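Side-chain contacts in exported protein (Bacteroides fragilis, PDB 4I17), which is of unknown function but, as a tetratricopeptide (TPR) repeat protein, probably serves as a helical scaffold for binding other proteins or peptides: residues Ala24-Lys29 / Gly49-Asn54; Asn77-Lys82 / Ile96-Glu101. All blocks are in the same frame, centred on the assembly; numbering follows the deposited sequence.

Contact 1 of 2, residues Ala24-Lys29 / Gly49-Asn54; sequences AVAFEK and GVCADN. With SO4 (sulfate ion), chain C.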
ATOM      1  N   ALA A  24     -16.489 -11.278  21.928  1.00 15.74           N
ATOM      2  CA  ALA A  24     -17.352 -10.211  22.486  1.00 16.09           C
ATOM      3  C   ALA A  24     -17.143 -10.075  23.990  1.00 19.44           C
ATOM      4  O   ALA A  24     -17.068  -8.954  24.507  1.00 20.05           O
ATOM      5  CB  ALA A  24     -18.811 -10.510  22.219  1.00 18.18           C
ATOM      6  N   VAL A  25     -17.078 -11.200  24.704  1.00 16.67           N
ATOM      7  CA  VAL A  25     -16.824 -11.144  26.147  1.00 16.29           C
ATOM      8  C   VAL A  25     -15.395 -10.647  26.399  1.00 19.12           C
ATOM      9  O   VAL A  25     -15.186  -9.867  27.331  1.00 17.22           O
ATOM     10  CB  VAL A  25     -17.066 -12.498  26.859  1.00 20.73           C
ATOM     11  CG1 VAL A  25     -16.605 -12.428  28.328  1.00 21.22           C
ATOM     12  CG2 VAL A  25     -18.545 -12.852  26.785  1.00 20.54           C
ATOM     13  N   ALA A  26     -14.414 -11.125  25.624  1.00 17.90           N
ATOM     14  CA  ALA A  26     -13.023 -10.693  25.851  1.00 17.28           C
ATOM     15  C   ALA A  26     -12.935  -9.193  25.668  1.00 20.32           C
ATOM     16  O   ALA A  26     -12.336  -8.503  26.477  1.00 18.53           O
ATOM     17  CB  ALA A  26     -12.079 -11.414  24.898  1.00 17.63           C
ATOM     18  N   PHE A  27     -13.614  -8.665  24.643  1.00 17.43           N
ATOM     19  CA  PHE A  27     -13.592  -7.211  24.421  1.00 17.38           C
ATOM     20  C   PHE A  27     -14.213  -6.501  25.639  1.00 20.18           C
ATOM     21  O   PHE A  27     -13.618  -5.550  26.115  1.00 20.79           O
ATOM     22  CB  PHE A  27     -14.316  -6.824  23.114  1.00 19.00           C
ATOM     23  CG  PHE A  27     -14.499  -5.333  22.998  1.00 20.39           C
ATOM     24  CD1 PHE A  27     -13.446  -4.517  22.594  1.00 24.67           C
ATOM     25  CD2 PHE A  27     -15.695  -4.736  23.364  1.00 23.61           C
ATOM     26  CE1 PHE A  27     -13.595  -3.130  22.553  1.00 24.36           C
ATOM     27  CE2 PHE A  27     -15.837  -3.346  23.330  1.00 26.27           C
ATOM     28  CZ  PHE A  27     -14.783  -2.560  22.927  1.00 23.97           C
ATOM     29  N   GLU A  28     -15.381  -6.943  26.105  1.00 17.33           N
ATOM     30  CA  GLU A  28     -16.093  -6.376  27.262  0.50 18.40           C
ATOM     31  C   GLU A  28     -15.162  -6.321  28.502  1.00 21.38           C
ATOM     32  O   GLU A  28     -15.039  -5.290  29.156  1.00 21.98           O
ATOM     33  CB  GLU A  28     -17.342  -7.245  27.561  0.50 20.33           C
ATOM     34  CG  GLU A  28     -18.165  -6.840  28.779  0.50 29.19           C
ATOM     35  CD  GLU A  28     -18.700  -7.982  29.634  0.50 55.62           C
ATOM     36  OE1 GLU A  28     -18.926  -9.093  29.099  0.50 42.45           O
ATOM     37  OE2 GLU A  28     -18.902  -7.758  30.850  0.50 51.29           O
ATOM     38  N   LYS A  29     -14.519  -7.450  28.814  1.00 17.44           N
ATOM     39  CA  LYS A  29     -13.670  -7.569  30.006  1.00 17.41           C
ATOM     40  C   LYS A  29     -12.375  -6.773  29.865  1.00 20.23           C
ATOM     41  O   LYS A  29     -11.999  -6.055  30.792  1.00 19.65           O
ATOM     42  CB  LYS A  29     -13.349  -9.039  30.282  1.00 17.97           C
ATOM     43  CG  LYS A  29     -14.581  -9.894  30.560  1.00 20.17           C
ATOM     44  CD  LYS A  29     -15.247  -9.511  31.864  1.00 21.98           C
ATOM     45  CE  LYS A  29     -16.532 -10.301  32.064  1.00 31.38           C
ATOM     46  NZ  LYS A  29     -17.182  -9.943  33.357  1.00 40.80           N
ATOM     47  N   GLY A  49      -7.860  -4.733  20.820  1.00 17.39           N
ATOM     48  CA  GLY A  49      -8.037  -4.208  19.453  1.00 16.74           C
ATOM     49  C   GLY A  49      -8.445  -5.288  18.473  1.00 18.88           C
ATOM     50  O   GLY A  49      -9.366  -5.083  17.664  1.00 17.63           O
ATOM     51  N   VAL A  50      -7.777  -6.465  18.546  1.00 16.03           N
ATOM     52  CA  VAL A  50      -8.120  -7.613  17.671  1.00 16.61           C
ATOM     53  C   VAL A  50      -9.565  -8.064  17.973  1.00 19.62           C
ATOM     54  O   VAL A  50     -10.340  -8.300  17.042  1.00 19.16           O
ATOM     55  CB  VAL A  50      -7.139  -8.790  17.832  1.00 22.15           C
ATOM     56  CG1 VAL A  50      -7.557  -9.976  16.936  1.00 22.43           C
ATOM     57  CG2 VAL A  50      -5.697  -8.345  17.527  1.00 22.08           C
ATOM     58  N   CYS A  51      -9.904  -8.226  19.260  1.00 18.12           N
ATOM     59  CA  CYS A  51     -11.270  -8.630  19.654  1.00 19.02           C
ATOM     60  C   CYS A  51     -12.293  -7.633  19.112  1.00 20.77           C
ATOM     61  O   CYS A  51     -13.332  -8.049  18.585  1.00 19.76           O
ATOM     62  CB  CYS A  51     -11.370  -8.764  21.170  1.00 20.15           C
ATOM     63  SG  CYS A  51     -10.492 -10.202  21.816  1.00 24.98           S
ATOM     64  N   ALA A  52     -12.036  -6.327  19.287  1.00 16.59           N
ATOM     65  CA  ALA A  52     -12.952  -5.263  18.788  1.00 17.44           C
ATOM     66  C   ALA A  52     -13.153  -5.367  17.286  1.00 19.97           C
ATOM     67  O   ALA A  52     -14.279  -5.243  16.788  1.00 20.55           O
ATOM     68  CB  ALA A  52     -12.401  -3.883  19.135  1.00 17.56           C
ATOM     69  N   ASP A  53     -12.069  -5.628  16.544  1.00 16.57           N
ATOM     70  CA  ASP A  53     -12.179  -5.719  15.096  1.00 15.95           C
ATOM     71  C   ASP A  53     -12.991  -6.959  14.748  1.00 21.18           C
ATOM     72  O   ASP A  53     -13.836  -6.874  13.855  1.00 20.88           O
ATOM     73  CB  ASP A  53     -10.797  -5.757  14.455  1.00 18.01           C
ATOM     74  CG  ASP A  53     -10.880  -5.766  12.947  1.00 31.22           C
ATOM     75  OD1 ASP A  53     -11.157  -4.689  12.359  1.00 29.64           O
ATOM     76  OD2 ASP A  53     -10.752  -6.854  12.360  1.00 36.27           O
ATOM     77  N   ASN A  54     -12.799  -8.077  15.522  1.00 18.73           N
ATOM     78  CA  ASN A  54     -13.505  -9.347  15.258  1.00 19.45           C
ATOM     79  C   ASN A  54     -15.005  -9.210  15.491  1.00 22.72           C
ATOM     80  O   ASN A  54     -15.778  -9.916  14.860  1.00 24.79           O
ATOM     81  CB  ASN A  54     -12.958 -10.495  16.106  1.00 21.99           C
ATOM     82  CG  ASN A  54     -11.518 -10.889  15.851  1.00 39.04           C
ATOM     83  OD1 ASN A  54     -10.863 -10.459  14.906  1.00 30.76           O
ATOM     84  ND2 ASN A  54     -10.966 -11.690  16.737  1.00 31.93           N
TER
HETATM   85  S   SO4 C 302     -18.031 -13.773  19.479  1.00 42.25           S
HETATM   86  O1  SO4 C 302     -18.054 -13.171  20.749  1.00 38.19           O
HETATM   87  O2  SO4 C 302     -16.675 -14.146  19.096  1.00 42.95           O
HETATM   88  O3  SO4 C 302     -18.836 -14.996  19.489  1.00 45.97           O
HETATM   89  O4  SO4 C 302     -18.605 -12.847  18.497  1.00 46.08           O
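The backbone N of Ala24 gives a hydrogen bond to O1 of the sulfate at 2.7 Å, nearly straight with an N-H...O angle of 160°. Tyr23 N binds the same ion, and Asn22 OD1 takes the N-H of Val25, so side-chain and sulfate oxygens meet the first amides of helix 23-36; the partial positive charge of a helix start would help to hold the anion, which probably came from the crystallisation liquor. Away from this polar end the contact is apolar. Ala26 CB lies 3.7 Å from Cys51 SG, and Phe27 CB is 4.0 Å from Cys51 CB, where the backbones come closest: the CA atoms of Phe27 and Cys51 are 5.5 Å apart. With CG of Phe27 anti to N (chi1 170°), the ring swings past Cys51 to Ala52, whose CB approaches CD1 and CE1 obliquely, at 3.7 Å from each. The small side chains of Ala26, Cys51 and Ala52 are consistent with segment axes 8.5 Å apart at their closest, crossing at -132°. The Phe27 side chain also touches Tyr64, Ile55 and Lys57, while Ala17 and Leu18 of helix 7-19 cover Ala26 and Cys51 respectively. Successive helices packed side by side at an angle, helix 42-54 against helix 23-36 and each against its neighbours, build the alpha-solenoid of TPR proteins.

Contact 2 of 2, residues Asn77-Lys82 / Ile96-Glu101; sequences NAYIGK and IATLTE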
ATOM      1  N   ASN A  77       2.534  -5.153  14.041  1.00 21.43           N
ATOM      2  CA  ASN A  77       1.202  -5.738  14.172  1.00 20.40           C
ATOM      3  C   ASN A  77       0.160  -4.706  14.593  1.00 22.48           C
ATOM      4  O   ASN A  77      -0.979  -4.788  14.127  1.00 21.90           O
ATOM      5  CB  ASN A  77       1.235  -6.888  15.166  1.00 24.00           C
ATOM      6  CG  ASN A  77       1.881  -8.108  14.560  1.00 38.45           C
ATOM      7  OD1 ASN A  77       1.733  -8.389  13.371  1.00 38.18           O
ATOM      8  ND2 ASN A  77       2.674  -8.806  15.341  1.00 33.81           N
ATOM      9  N   ALA A  78       0.531  -3.750  15.475  1.00 19.41           N
ATOM     10  CA  ALA A  78      -0.402  -2.708  15.945  1.00 19.66           C
ATOM     11  C   ALA A  78      -0.757  -1.745  14.797  1.00 19.80           C
ATOM     12  O   ALA A  78      -1.922  -1.386  14.652  1.00 18.78           O
ATOM     13  CB  ALA A  78       0.198  -1.940  17.117  1.00 20.92           C
ATOM     14  N   TYR A  79       0.225  -1.349  13.959  1.00 16.56           N
ATOM     15  CA  TYR A  79      -0.092  -0.498  12.789  1.00 16.10           C
ATOM     16  C   TYR A  79      -0.943  -1.253  11.772  1.00 19.31           C
ATOM     17  O   TYR A  79      -1.837  -0.652  11.195  1.00 20.05           O
ATOM     18  CB  TYR A  79       1.174   0.000  12.082  1.00 17.56           C
ATOM     19  CG  TYR A  79       1.760   1.226  12.743  1.00 21.74           C
ATOM     20  CD1 TYR A  79       1.144   2.473  12.623  1.00 24.99           C
ATOM     21  CD2 TYR A  79       2.913   1.141  13.511  1.00 23.65           C
ATOM     22  CE1 TYR A  79       1.676   3.605  13.241  1.00 28.13           C
ATOM     23  CE2 TYR A  79       3.472   2.272  14.111  1.00 25.04           C
ATOM     24  CZ  TYR A  79       2.845   3.499  13.977  1.00 30.84           C
ATOM     25  OH  TYR A  79       3.390   4.607  14.567  1.00 30.70           O
ATOM     26  N   ILE A  80      -0.663  -2.554  11.542  1.00 19.83           N
ATOM     27  CA  ILE A  80      -1.417  -3.373  10.582  1.00 20.53           C
ATOM     28  C   ILE A  80      -2.846  -3.500  11.075  1.00 23.61           C
ATOM     29  O   ILE A  80      -3.783  -3.328  10.295  1.00 22.63           O
ATOM     30  CB  ILE A  80      -0.747  -4.747  10.335  1.00 25.30           C
ATOM     31  CG1 ILE A  80       0.564  -4.577   9.554  1.00 26.25           C
ATOM     32  CG2 ILE A  80      -1.707  -5.747   9.623  1.00 27.15           C
ATOM     33  CD1 ILE A  80       1.516  -5.786   9.684  1.00 36.07           C
ATOM     34  N   GLY A  81      -2.994  -3.738  12.382  1.00 19.63           N
ATOM     35  CA  GLY A  81      -4.305  -3.835  13.011  1.00 18.28           C
ATOM     36  C   GLY A  81      -5.110  -2.558  12.880  1.00 20.11           C
ATOM     37  O   GLY A  81      -6.292  -2.606  12.558  1.00 19.67           O
ATOM     38  N   LYS A  82      -4.484  -1.417  13.154  1.00 15.82           N
ATOM     39  CA  LYS A  82      -5.144  -0.123  13.047  1.00 16.80           C
ATOM     40  C   LYS A  82      -5.549   0.127  11.593  1.00 21.20           C
ATOM     41  O   LYS A  82      -6.684   0.547  11.350  1.00 21.05           O
ATOM     42  CB  LYS A  82      -4.228   0.997  13.550  1.00 19.85           C
ATOM     43  CG  LYS A  82      -4.968   2.310  13.687  1.00 23.93           C
ATOM     44  CD  LYS A  82      -4.078   3.368  14.300  1.00 28.64           C
ATOM     45  CE  LYS A  82      -4.785   4.689  14.320  1.00 33.90           C
ATOM     46  NZ  LYS A  82      -3.835   5.783  14.634  1.00 43.34           N
ATOM     47  N   ILE A  96      -4.271   3.971   4.162  1.00 17.70           N
ATOM     48  CA  ILE A  96      -2.918   4.207   3.642  1.00 17.30           C
ATOM     49  C   ILE A  96      -2.131   5.207   4.504  1.00 19.63           C
ATOM     50  O   ILE A  96      -0.906   5.075   4.607  1.00 18.90           O
ATOM     51  CB  ILE A  96      -2.907   4.577   2.128  1.00 20.43           C
ATOM     52  CG1 ILE A  96      -1.485   4.489   1.532  1.00 20.30           C
ATOM     53  CG2 ILE A  96      -3.552   5.956   1.838  1.00 21.29           C
ATOM     54  CD1 ILE A  96      -0.792   3.085   1.738  1.00 19.27           C
ATOM     55  N   ALA A  97      -2.801   6.174   5.153  1.00 19.92           N
ATOM     56  CA  ALA A  97      -2.100   7.104   6.064  1.00 20.89           C
ATOM     57  C   ALA A  97      -1.484   6.340   7.247  1.00 21.52           C
ATOM     58  O   ALA A  97      -0.347   6.608   7.629  1.00 20.58           O
ATOM     59  CB  ALA A  97      -3.056   8.172   6.575  1.00 22.97           C
ATOM     60  N   THR A  98      -2.205   5.345   7.778  1.00 17.01           N
ATOM     61  CA  THR A  98      -1.728   4.507   8.890  1.00 17.11           C
ATOM     62  C   THR A  98      -0.590   3.643   8.427  1.00 20.85           C
ATOM     63  O   THR A  98       0.427   3.566   9.120  1.00 18.97           O
ATOM     64  CB  THR A  98      -2.864   3.655   9.492  1.00 22.28           C
ATOM     65  OG1 THR A  98      -3.923   4.528   9.866  1.00 24.22           O
ATOM     66  CG2 THR A  98      -2.412   2.908  10.744  1.00 21.82           C
ATOM     67  N   LEU A  99      -0.729   2.996   7.259  1.00 17.98           N
ATOM     68  CA  LEU A  99       0.397   2.197   6.762  1.00 18.18           C
ATOM     69  C   LEU A  99       1.632   3.066   6.544  1.00 23.76           C
ATOM     70  O   LEU A  99       2.742   2.588   6.770  1.00 23.88           O
ATOM     71  CB  LEU A  99       0.037   1.469   5.461  1.00 19.14           C
ATOM     72  CG  LEU A  99      -1.009   0.339   5.596  1.00 22.80           C
ATOM     73  CD1 LEU A  99      -1.394  -0.175   4.213  1.00 23.97           C
ATOM     74  CD2 LEU A  99      -0.454  -0.832   6.428  1.00 25.39           C
ATOM     75  N   THR A 100       1.447   4.336   6.095  1.00 22.12           N
ATOM     76  CA  THR A 100       2.559   5.264   5.833  1.00 21.92           C
ATOM     77  C   THR A 100       3.269   5.558   7.155  1.00 26.19           C
ATOM     78  O   THR A 100       4.496   5.546   7.209  1.00 25.62           O
ATOM     79  CB  THR A 100       2.068   6.522   5.105  1.00 26.34           C
ATOM     80  OG1 THR A 100       1.392   6.126   3.901  1.00 25.35           O
ATOM     81  CG2 THR A 100       3.224   7.479   4.740  1.00 27.56           C
ATOM     82  N   GLU A 101       2.497   5.815   8.224  1.00 24.57           N
ATOM     83  CA  GLU A 101       3.045   6.031   9.563  1.00 25.72           C
ATOM     84  C   GLU A 101       3.795   4.774  10.024  1.00 29.02           C
ATOM     85  O   GLU A 101       4.891   4.883  10.539  1.00 27.87           O
ATOM     86  CB  GLU A 101       1.923   6.380  10.560  1.00 27.74           C
ATOM     87  CG  GLU A 101       1.413   7.809  10.423  1.00 42.39           C
ATOM     88  CD  GLU A 101       2.484   8.887  10.483  1.00 79.83           C
ATOM     89  OE1 GLU A 101       3.257   8.911  11.468  1.00 78.24           O
ATOM     90  OE2 GLU A 101       2.572   9.686   9.521  1.00 79.92           O
TER
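A chi1 of -83° sets CG of Tyr79 beside its own backbone N and opposite the carbonyl carbon, which carries the ring alongside helix 92-105, with CD1 beside Thr98 and CE1 beside Glu101; a chi1 of -55° on Thr98 points the methyl CG2 at helix 75-88 and puts OG1 beside the backbone N. The methyl CG2 is central to the contact. It rests 3.6 Å from Tyr79 O and 4.0 Å from Tyr79 CD1, and 3.9 Å from Lys82 CB. The extended Lys82 chain runs across the methyl at about a right angle, bringing CG and CD close to it as well, before NZ forms a salt bridge with Asp66 of helix 58-70. OG1 of Thr98 is taken up by Glu94 O, a turn earlier in its own helix. The two segments run almost antiparallel (171°), their axes 8.9 Å apart, as in the helical hairpins from which TPR solenoids are built. One turn on from Thr98, Tyr79 CE1 lies 3.9 Å from Glu101 CB, and the backbone C of Glu101 sits over one face of the ring. The Glu101 chain bends at the CB-CG bond, and its carboxylate leads away from helix 75-88. On the far flank of helix 92-105, Thr100 OG1 gives a 2.6 Å hydrogen bond to Ile96 O, which also accepts from Thr100 N, the two donors arriving from opposite faces of the carbonyl plane.

How the contacts relate
From the N terminus the chain passes helix 7-19 and enters helix 23-36. Contact 1 closes the earlier of the two loops when helix 42-54 folds back on it, 19 residues lying between the two segments. Helix 58-70 comes next and links the two sites: Tyr64 and Ala61 meet residues of contact 1, Phe65 touches Val50 as well as Lys82, and Ile69 packs on Tyr79. Contact 2 then closes a shorter loop, 13 residues, between helices 75-88 and 92-105. The two loops follow in series without nesting or crossing; their contact centres are 19 Å apart. Beyond contact 2, helix 110-129 covers Ile96 and Thr100 and carries the solenoid onward.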